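Local coordinates for putative transcriptional regulator protein, LacI family (Rhizobium etli, PDB 3MIZ) that probably binds cis-regulatory DNA as a transcription factor of the LacI family, most likely acting as a repressor, at residues A[152-157]-A[162-167]. Residues are numbered along the deposited sequence; the frame is centred on the assembly and turned at random.
Sequences AFRRTT and LTENDL
Leu-167 meets two side chains of the helix it faces: its CD1 lies 3.9 Å from CZ of Phe-153, obliquely to the ring, and 3.6 Å from OG1 of Thr-157. That hydroxyl is modelled without a polar partner, close to CB of Leu-162, but the placement of the Thr-157 side chain is doubtful, for CG2 crowds the helix carbonyls and the two branches could be exchanged. An alanine in place of Leu-167 would probably open a gap beside the end of the Phe-153 ring. Nearer solvent, a salt bridge joins NH1 of Arg-154 to OE2 of Glu-164 at 2.6 Å; the oxygen lies in the guanidinium plane at its edge, while the carboxylate plane is turned 83° from it. Arg-154 reaches it with a chain extended from CG to NE, whereas Glu-164 bends back at chi2 (62°). Behind this shell, the turn is held by Thr-163 N donating to Asp-166 OD2 (3.0 Å), from above the carboxylate plane. The contact closes the helix-to-strand turn of a beta-alpha-beta crossover in the periplasmic-binding-protein-like domain: helix 144-160 links parallel neighbours 134-138, whose Tyr-136 meets Phe-153, and 167-174, whose Ile-169 touches Phe-153, Arg-154 and Glu-164.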
# COMPACT_ATOMS: atom_id res chain seq x y z
N ALA A 152 13.41 21.32 7.48
CA ALA A 152 13.69 21.00 8.88
C ALA A 152 15.10 20.48 9.05
O ALA A 152 15.81 20.87 9.98
CB ALA A 152 12.69 19.98 9.40
N PHE A 153 15.50 19.58 8.17
CA PHE A 153 16.84 18.99 8.23
C PHE A 153 17.88 20.10 8.12
O PHE A 153 18.84 20.14 8.90
CB PHE A 153 17.01 17.99 7.09
CG PHE A 153 18.39 17.39 7.02
CD1 PHE A 153 18.88 16.61 8.06
CD2 PHE A 153 19.19 17.60 5.90
CE1 PHE A 153 20.16 16.04 7.99
CE2 PHE A 153 20.46 17.03 5.82
CZ PHE A 153 20.95 16.26 6.87
N ARG A 154 17.69 20.99 7.16
CA ARG A 154 18.63 22.09 6.95
C ARG A 154 18.79 23.00 8.16
O ARG A 154 19.91 23.27 8.58
CB ARG A 154 18.22 22.93 5.74
CG ARG A 154 18.47 22.28 4.39
CD ARG A 154 17.97 23.18 3.27
NE ARG A 154 18.07 22.57 1.95
CZ ARG A 154 19.21 22.37 1.30
NH1 ARG A 154 20.37 22.72 1.85
NH2 ARG A 154 19.20 21.81 0.10
N ARG A 155 17.69 23.50 8.71
CA ARG A 155 17.80 24.40 9.86
C ARG A 155 18.20 23.71 11.17
O ARG A 155 18.95 24.27 11.96
CB ARG A 155 16.51 25.17 10.11
CG ARG A 155 16.65 26.15 11.29
CD ARG A 155 15.35 26.86 11.62
NE ARG A 155 15.43 27.62 12.87
CZ ARG A 155 16.20 28.69 13.07
NH1 ARG A 155 16.98 29.15 12.10
NH2 ARG A 155 16.17 29.31 14.23
N THR A 156 17.68 22.51 11.41
CA THR A 156 18.01 21.81 12.65
C THR A 156 19.50 21.55 12.71
O THR A 156 20.13 21.71 13.76
CB THR A 156 17.25 20.49 12.77
OG1 THR A 156 17.54 19.65 11.64
CG2 THR A 156 15.76 20.75 12.85
N THR A 157 20.08 21.15 11.58
CA THR A 157 21.51 20.89 11.53
C THR A 157 22.29 22.19 11.69
O THR A 157 23.36 22.20 12.29
CB THR A 157 21.92 20.18 10.22
OG1 THR A 157 23.34 20.03 10.18
CG2 THR A 157 21.47 20.97 9.01
N LEU A 162 26.33 22.19 12.68
CA LEU A 162 26.88 21.59 11.47
C LEU A 162 26.74 22.56 10.30
O LEU A 162 25.84 23.40 10.29
CB LEU A 162 26.17 20.28 11.13
CG LEU A 162 26.23 19.16 12.17
CD1 LEU A 162 25.56 17.92 11.60
CD2 LEU A 162 27.68 18.86 12.55
N THR A 163 27.62 22.43 9.32
CA THR A 163 27.58 23.29 8.15
C THR A 163 27.17 22.48 6.94
O THR A 163 27.30 21.25 6.94
CB THR A 163 28.96 23.92 7.86
OG1 THR A 163 29.84 22.91 7.36
CG2 THR A 163 29.55 24.52 9.13
N GLU A 164 26.69 23.16 5.91
CA GLU A 164 26.27 22.49 4.69
C GLU A 164 27.36 21.54 4.23
O GLU A 164 27.09 20.54 3.55
CB GLU A 164 25.98 23.53 3.60
CG GLU A 164 25.07 23.04 2.49
CD GLU A 164 23.69 22.66 3.01
OE1 GLU A 164 23.57 21.63 3.71
OE2 GLU A 164 22.73 23.40 2.73
N ASN A 165 28.60 21.83 4.62
CA ASN A 165 29.75 21.02 4.24
C ASN A 165 29.80 19.65 4.95
O ASN A 165 30.50 18.74 4.51
CB ASN A 165 31.04 21.79 4.52
CG ASN A 165 32.24 21.19 3.83
OD1 ASN A 165 32.74 20.14 4.23
ND2 ASN A 165 32.72 21.86 2.79
N ASP A 166 29.06 19.52 6.05
CA ASP A 166 29.03 18.26 6.79
C ASP A 166 27.88 17.40 6.28
O ASP A 166 27.76 16.22 6.65
CB ASP A 166 28.84 18.51 8.28
CG ASP A 166 29.94 19.36 8.88
OD1 ASP A 166 31.12 19.09 8.58
OD2 ASP A 166 29.62 20.28 9.66
N LEU A 167 27.04 17.97 5.43
CA LEU A 167 25.90 17.25 4.90
C LEU A 167 26.09 16.72 3.48
O LEU A 167 26.89 17.24 2.70
CB LEU A 167 24.65 18.13 4.93
CG LEU A 167 24.10 18.77 6.22
CD1 LEU A 167 24.43 17.91 7.43
CD2 LEU A 167 24.67 20.15 6.38